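Local coordinates for protein Sqt1 (Chaetomium thermophilum, PDB 4ZOY) that probably captures a nascent ribosomal protein during translation, acting as a dedicated WD40-propeller chaperone in ribosome biogenesis, at residues A[206-211]-A[253-258]; A[246-251]-A[267-272]. One frame throughout, in Å; residues are numbered along the deposited sequence.

Contact 1 (A[206-211]-A[253-258]); sequences ATVSED and FSVAVS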
ATOM      1  N   ALA A 206       2.235  -1.385  12.633  1.00 13.32           N
ATOM      2  CA  ALA A 206       2.068  -2.832  12.592  1.00 14.93           C
ATOM      3  C   ALA A 206       2.774  -3.418  11.390  1.00 15.02           C
ATOM      4  O   ALA A 206       2.532  -2.990  10.266  1.00 14.96           O
ATOM      5  CB  ALA A 206       0.591  -3.187  12.558  1.00 14.35           C
ATOM      6  N   THR A 207       3.653  -4.382  11.627  1.00 13.61           N
ATOM      7  CA  THR A 207       4.364  -5.038  10.531  1.00 13.69           C
ATOM      8  C   THR A 207       4.291  -6.550  10.653  1.00 14.31           C
ATOM      9  O   THR A 207       4.145  -7.111  11.749  1.00 15.12           O
ATOM     10  CB  THR A 207       5.837  -4.591  10.442  1.00 15.36           C
ATOM     11  OG1 THR A 207       6.568  -5.067  11.582  1.00 15.99           O
ATOM     12  CG2 THR A 207       5.928  -3.065  10.372  1.00 14.75           C
ATOM     13  N   VAL A 208       4.366  -7.204   9.504  1.00 14.65           N
ATOM     14  CA  VAL A 208       4.248  -8.657   9.435  1.00 16.55           C
ATOM     15  C   VAL A 208       5.382  -9.248   8.623  1.00 16.00           C
ATOM     16  O   VAL A 208       6.064  -8.538   7.887  1.00 15.01           O
ATOM     17  CB  VAL A 208       2.907  -9.088   8.825  1.00 15.25           C
ATOM     18  CG1 VAL A 208       1.770  -8.696   9.745  1.00 14.35           C
ATOM     19  CG2 VAL A 208       2.719  -8.485   7.425  1.00 14.92           C
ATOM     20  N   SER A 209       5.565 -10.560   8.759  1.00 15.75           N
ATOM     21  CA  SER A 209       6.723 -11.241   8.197  1.00 15.66           C
ATOM     22  C   SER A 209       6.379 -12.612   7.639  1.00 15.99           C
ATOM     23  O   SER A 209       5.422 -13.256   8.083  1.00 16.32           O
ATOM     24  CB  SER A 209       7.812 -11.376   9.274  1.00 17.01           C
ATOM     25  OG  SER A 209       8.905 -12.178   8.852  1.00 17.98           O
ATOM     26  N   GLU A 210       7.173 -13.037   6.654  1.00 17.83           N
ATOM     27  CA  GLU A 210       7.156 -14.415   6.162  1.00 16.94           C
ATOM     28  C   GLU A 210       7.330 -15.432   7.287  1.00 21.67           C
ATOM     29  O   GLU A 210       6.897 -16.571   7.157  1.00 21.31           O
ATOM     30  CB  GLU A 210       8.255 -14.625   5.114  1.00 22.44           C
ATOM     31  CG  GLU A 210       7.984 -13.933   3.799  1.00 28.04           C
ATOM     32  CD  GLU A 210       9.040 -14.210   2.743  1.00 30.50           C
ATOM     33  OE1 GLU A 210       9.921 -15.070   2.968  1.00 29.38           O
ATOM     34  OE2 GLU A 210       8.989 -13.547   1.686  1.00 33.35           O
ATOM     35  N   ASP A 211       7.958 -15.022   8.387  1.00 20.14           N
ATOM     36  CA  ASP A 211       8.222 -15.933   9.505  1.00 18.75           C
ATOM     37  C   ASP A 211       7.005 -16.099  10.422  1.00 19.96           C
ATOM     38  O   ASP A 211       7.086 -16.765  11.458  1.00 20.23           O
ATOM     39  CB  ASP A 211       9.460 -15.456  10.298  1.00 19.83           C
ATOM     40  CG  ASP A 211       9.147 -14.386  11.344  1.00 21.91           C
ATOM     41  OD1 ASP A 211       8.046 -13.788  11.354  1.00 19.50           O
ATOM     42  OD2 ASP A 211      10.037 -14.132  12.185  1.00 24.91           O
ATOM     43  N   PHE A 253       1.607 -11.759   4.755  1.00 15.07           N
ATOM     44  CA  PHE A 253       1.934 -10.990   3.557  1.00 15.32           C
ATOM     45  C   PHE A 253       1.239  -9.643   3.468  1.00 15.56           C
ATOM     46  O   PHE A 253       1.577  -8.821   2.611  1.00 15.88           O
ATOM     47  CB  PHE A 253       1.589 -11.815   2.314  1.00 16.91           C
ATOM     48  CG  PHE A 253       2.311 -13.130   2.258  1.00 18.81           C
ATOM     49  CD1 PHE A 253       3.679 -13.162   2.048  1.00 23.54           C
ATOM     50  CD2 PHE A 253       1.635 -14.323   2.457  1.00 21.73           C
ATOM     51  CE1 PHE A 253       4.369 -14.369   2.020  1.00 28.06           C
ATOM     52  CE2 PHE A 253       2.317 -15.532   2.423  1.00 25.42           C
ATOM     53  CZ  PHE A 253       3.683 -15.550   2.207  1.00 28.85           C
ATOM     54  N   SER A 254       0.260  -9.413   4.340  1.00 13.47           N
ATOM     55  CA  SER A 254      -0.498  -8.160   4.300  1.00 13.96           C
ATOM     56  C   SER A 254      -0.963  -7.761   5.697  1.00 15.01           C
ATOM     57  O   SER A 254      -1.079  -8.601   6.597  1.00 14.81           O
ATOM     58  CB  SER A 254      -1.692  -8.275   3.341  1.00 15.25           C
ATOM     59  OG  SER A 254      -2.531  -9.361   3.715  1.00 14.46           O
ATOM     60  N   VAL A 255      -1.229  -6.469   5.871  1.00 13.14           N
ATOM     61  CA  VAL A 255      -1.606  -5.925   7.169  1.00 13.94           C
ATOM     62  C   VAL A 255      -2.372  -4.626   6.952  1.00 13.00           C
ATOM     63  O   VAL A 255      -2.088  -3.873   6.020  1.00 15.40           O
ATOM     64  CB  VAL A 255      -0.356  -5.718   8.075  1.00 13.43           C
ATOM     65  CG1 VAL A 255       0.598  -4.694   7.476  1.00 14.11           C
ATOM     66  CG2 VAL A 255      -0.756  -5.301   9.491  1.00 13.66           C
ATOM     67  N   ALA A 256      -3.361  -4.388   7.808  1.00 12.78           N
ATOM     68  CA  ALA A 256      -4.172  -3.183   7.764  1.00 14.01           C
ATOM     69  C   ALA A 256      -4.683  -2.889   9.169  1.00 13.91           C
ATOM     70  O   ALA A 256      -4.935  -3.802   9.965  1.00 14.38           O
ATOM     71  CB  ALA A 256      -5.330  -3.329   6.780  1.00 14.98           C
ATOM     72  N   VAL A 257      -4.816  -1.605   9.484  1.00 14.81           N
ATOM     73  CA  VAL A 257      -5.340  -1.182  10.778  1.00 14.81           C
ATOM     74  C   VAL A 257      -6.696  -0.494  10.581  1.00 14.69           C
ATOM     75  O   VAL A 257      -6.886   0.235   9.620  1.00 15.35           O
ATOM     76  CB  VAL A 257      -4.340  -0.248  11.497  1.00 13.76           C
ATOM     77  CG1 VAL A 257      -4.914   0.212  12.836  1.00 16.06           C
ATOM     78  CG2 VAL A 257      -3.014  -0.959  11.720  1.00 15.94           C
ATOM     79  N   SER A 258      -7.648  -0.748  11.482  1.00 13.69           N
ATOM     80  CA  SER A 258      -9.005  -0.215  11.339  1.00 14.71           C
ATOM     81  C   SER A 258      -9.048   1.294  11.572  1.00 15.82           C
ATOM     82  O   SER A 258      -8.135   1.846  12.186  1.00 15.58           O
ATOM     83  CB  SER A 258      -9.957  -0.933  12.302  1.00 16.27           C
ATOM     84  OG  SER A 258      -9.670  -0.572  13.646  1.00 17.22           O
TER
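Glu210 meets the Phe253 ring obliquely: its CG lies 4.1 Å from Phe253 CE1, and the carboxylate plane is turned 57° from the ring. Here the methylene part of the glutamate does the touching. The Gly251 carbonyl lies above the ring plane, and Gly268 CA comes to CD2 at the opposite rim, on the same side of that plane as Glu210 CG; Asn330 and Glu332, at the next blade, also touch Phe253. Although Phe253 starts out away from the other strand, its CG stands beside the backbone N (chi1 -58°), which brings the ring back to Glu210.

Beyond the ring the contact is aliphatic. Val208 and Val255 lie alongside each other, pointing opposite ways, with Val208 CG1 4.0 Å from Val255 CB, while Val208 CG2 rests 3.9 Å from Ser254 O. Val255 sets both methyls against Ala206: CG2 meets Ala206 CB at 4.0 Å and CG1 lies 3.8 Å from Ala206 O. A small residue suits Ala206, and beta-branched valines suit strands. Thr207 faces the other way, bonding His189 and Tyr217, consistent with the polar network of a WD repeat; Ser254 OG likewise turns off, to Ile331 O.

Strands 204-209 and 252-257 belong to successive propeller blades; their pieces 206-209 and 253-257 run antiparallel at 165°, axes 6.8 Å apart at closest. No hydrogen bond crosses within these residues: apolar side-chain packing joins the blades here, with a backbone bond from Ser209 to Leu252 at its end.

Contact 2 (A[246-251]-A[267-272]); sequences FAVEGG and GGAGGQ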
ATOM      1  N   PHE A 246      -2.676 -17.972  16.594  1.00 25.52           N
ATOM      2  CA  PHE A 246      -2.305 -16.894  15.685  1.00 22.26           C
ATOM      3  C   PHE A 246      -1.575 -17.391  14.447  1.00 22.29           C
ATOM      4  O   PHE A 246      -1.694 -16.802  13.371  1.00 20.53           O
ATOM      5  CB  PHE A 246      -1.418 -15.877  16.405  1.00 21.78           C
ATOM      6  CG  PHE A 246      -0.985 -14.741  15.524  1.00 18.13           C
ATOM      7  CD1 PHE A 246      -1.907 -13.772  15.154  1.00 19.71           C
ATOM      8  CD2 PHE A 246       0.318 -14.651  15.047  1.00 20.56           C
ATOM      9  CE1 PHE A 246      -1.554 -12.727  14.333  1.00 20.61           C
ATOM     10  CE2 PHE A 246       0.685 -13.583  14.213  1.00 19.89           C
ATOM     11  CZ  PHE A 246      -0.263 -12.630  13.859  1.00 18.72           C
ATOM     12  N   ALA A 247      -0.811 -18.467  14.609  1.00 24.34           N
ATOM     13  CA  ALA A 247       0.115 -18.934  13.585  1.00 25.00           C
ATOM     14  C   ALA A 247      -0.547 -19.206  12.238  1.00 26.69           C
ATOM     15  O   ALA A 247      -1.500 -19.973  12.141  1.00 27.90           O
ATOM     16  CB  ALA A 247       0.826 -20.191  14.074  1.00 32.19           C
ATOM     17  N   VAL A 248      -0.024 -18.568  11.198  1.00 22.54           N
ATOM     18  CA  VAL A 248      -0.480 -18.820   9.840  1.00 23.10           C
ATOM     19  C   VAL A 248       0.638 -19.509   9.079  1.00 21.25           C
ATOM     20  O   VAL A 248       1.599 -18.873   8.668  1.00 20.50           O
ATOM     21  CB  VAL A 248      -0.890 -17.516   9.116  1.00 18.28           C
ATOM     22  CG1 VAL A 248      -1.206 -17.791   7.656  1.00 20.65           C
ATOM     23  CG2 VAL A 248      -2.092 -16.901   9.793  1.00 17.91           C
ATOM     24  N   GLU A 249       0.524 -20.825   8.912  1.00 20.76           N
ATOM     25  CA  GLU A 249       1.590 -21.580   8.267  1.00 23.81           C
ATOM     26  C   GLU A 249       1.816 -21.111   6.832  1.00 22.45           C
ATOM     27  O   GLU A 249       0.880 -21.068   6.027  1.00 23.20           O
ATOM     28  CB  GLU A 249       1.277 -23.084   8.288  1.00 26.43           C
ATOM     29  CG  GLU A 249       2.399 -23.936   7.721  1.00 33.53           C
ATOM     30  CD  GLU A 249       2.210 -25.420   7.991  1.00 45.04           C
ATOM     31  OE1 GLU A 249       1.047 -25.867   8.101  1.00 47.30           O
ATOM     32  OE2 GLU A 249       3.229 -26.136   8.102  1.00 50.71           O
ATOM     33  N   GLY A 250       3.060 -20.750   6.529  1.00 21.89           N
ATOM     34  CA  GLY A 250       3.422 -20.279   5.209  1.00 20.60           C
ATOM     35  C   GLY A 250       3.704 -18.787   5.199  1.00 19.77           C
ATOM     36  O   GLY A 250       4.237 -18.260   4.226  1.00 23.87           O
ATOM     37  N   GLY A 251       3.332 -18.104   6.274  1.00 18.93           N
ATOM     38  CA  GLY A 251       3.712 -16.707   6.431  1.00 19.10           C
ATOM     39  C   GLY A 251       2.608 -15.670   6.309  1.00 17.34           C
ATOM     40  O   GLY A 251       1.491 -15.952   5.889  1.00 16.90           O
ATOM     41  N   GLY A 267      -2.975 -10.747   6.998  1.00 13.90           N
ATOM     42  CA  GLY A 267      -3.387 -11.699   5.984  1.00 15.94           C
ATOM     43  C   GLY A 267      -2.192 -12.496   5.537  1.00 15.37           C
ATOM     44  O   GLY A 267      -1.077 -11.984   5.445  1.00 14.86           O
ATOM     45  N   GLY A 268      -2.409 -13.779   5.276  1.00 15.11           N
ATOM     46  CA  GLY A 268      -1.290 -14.621   4.929  1.00 15.75           C
ATOM     47  C   GLY A 268      -1.626 -15.816   4.070  1.00 15.11           C
ATOM     48  O   GLY A 268      -2.606 -15.816   3.341  1.00 16.46           O
ATOM     49  N   ALA A 269      -0.784 -16.833   4.177  1.00 15.36           N
ATOM     50  CA  ALA A 269      -0.912 -18.033   3.362  1.00 15.49           C
ATOM     51  C   ALA A 269      -2.241 -18.752   3.590  1.00 17.65           C
ATOM     52  O   ALA A 269      -2.859 -18.631   4.650  1.00 18.19           O
ATOM     53  CB  ALA A 269       0.251 -18.978   3.645  1.00 19.20           C
ATOM     54  N   GLY A 270      -2.687 -19.492   2.577  1.00 20.07           N
ATOM     55  CA  GLY A 270      -3.866 -20.329   2.715  1.00 20.60           C
ATOM     56  C   GLY A 270      -5.174 -19.577   2.836  1.00 18.71           C
ATOM     57  O   GLY A 270      -6.206 -20.149   3.193  1.00 22.10           O
ATOM     58  N   GLY A 271      -5.140 -18.283   2.547  1.00 16.77           N
ATOM     59  CA  GLY A 271      -6.330 -17.462   2.662  1.00 16.25           C
ATOM     60  C   GLY A 271      -6.618 -16.989   4.081  1.00 13.22           C
ATOM     61  O   GLY A 271      -7.693 -16.455   4.341  1.00 15.01           O
ATOM     62  N   GLN A 272      -5.666 -17.182   4.988  1.00 15.43           N
ATOM     63  CA  GLN A 272      -5.948 -16.901   6.394  1.00 15.40           C
ATOM     64  C   GLN A 272      -5.839 -15.425   6.726  1.00 16.26           C
ATOM     65  O   GLN A 272      -4.955 -14.720   6.224  1.00 15.96           O
ATOM     66  CB  GLN A 272      -5.019 -17.686   7.304  1.00 16.06           C
ATOM     67  CG  GLN A 272      -5.273 -19.190   7.269  1.00 18.78           C
ATOM     68  CD  GLN A 272      -4.642 -19.900   8.445  1.00 21.95           C
ATOM     69  OE1 GLN A 272      -5.117 -19.788   9.581  1.00 24.21           O
ATOM     70  NE2 GLN A 272      -3.564 -20.622   8.187  1.00 21.21           N
TER
HETATM   71  O   HOH W   1      -2.060 -22.165   9.642  1.00 29.08           O
HETATM   72  O   HOH W   2      -1.933 -21.404   6.030  1.00 28.90           O
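Val248 lies against both Ala269 and Gln272, so that three side chains carry most of this contact. Its CG1, anti to the backbone N (chi1 173°), is directed at the Gly268–Ala269 backbone and comes 3.5 Å from Ala269 O. CG2 instead runs alongside the glutamine, 3.9 Å from Gln272 CB, the valine and glutamine pointing opposite ways. Ala269 CB fits beneath the loop, 3.2 Å from Glu249 O. Its single methyl suits the narrow space against that oxygen, and at Gly250 a CB would collide with the methyl.

Val248 to Gly251 form a type II beta turn, closed by Gly251 N to Val248 O, with Gly250 taking the positive phi of its third position. The turn belongs to the loop that leads into the innermost strand of a propeller blade. It faces the tight turn, rich in glycine, that follows strand 263-268 in the same blade. One direct bond joins them: Ala269 N gives its hydrogen to Gly251 O at 3.0 Å, the donor nearly along the C=O axis.

Gln272 supplies the remaining link through water. Its amide NE2 donates to water 1 (2.6 Å), which also accepts from Glu249 N, and to water 2 (2.8 Å), which donates to Glu249 O. A leucine here would probably leave both waters without their shared donor and weaken the water-mediated link between Glu249 and the turn. Farther along the loop, Gly250 N is held by Glu212 OE2, a carboxylate from the preceding blade.

The segments alternate along the chain (206-211, 246-251, 253-258, 267-272), so the two contacts interlock, their centres about 11 Å apart. They share one four-stranded antiparallel blade. Contact 1 joins its innermost strand to the preceding blade, nearer the centre of the molecule (about 11 Å against about 19 Å, from the chain's centre to each contact's centre); contact 2 ties the loop entering that strand to the hairpin end. Phe253 and Ser254 both face Gly267 in a classic beta bulge, with probable hydrogen bonds Phe253 N–Gly267 O (2.8 Å) and Ser254 O–Gly267 N (2.9 Å). Packing between blades and closure within a blade thus meet along neighbouring strands 252-257 and 263-268 of the eight-bladed propeller.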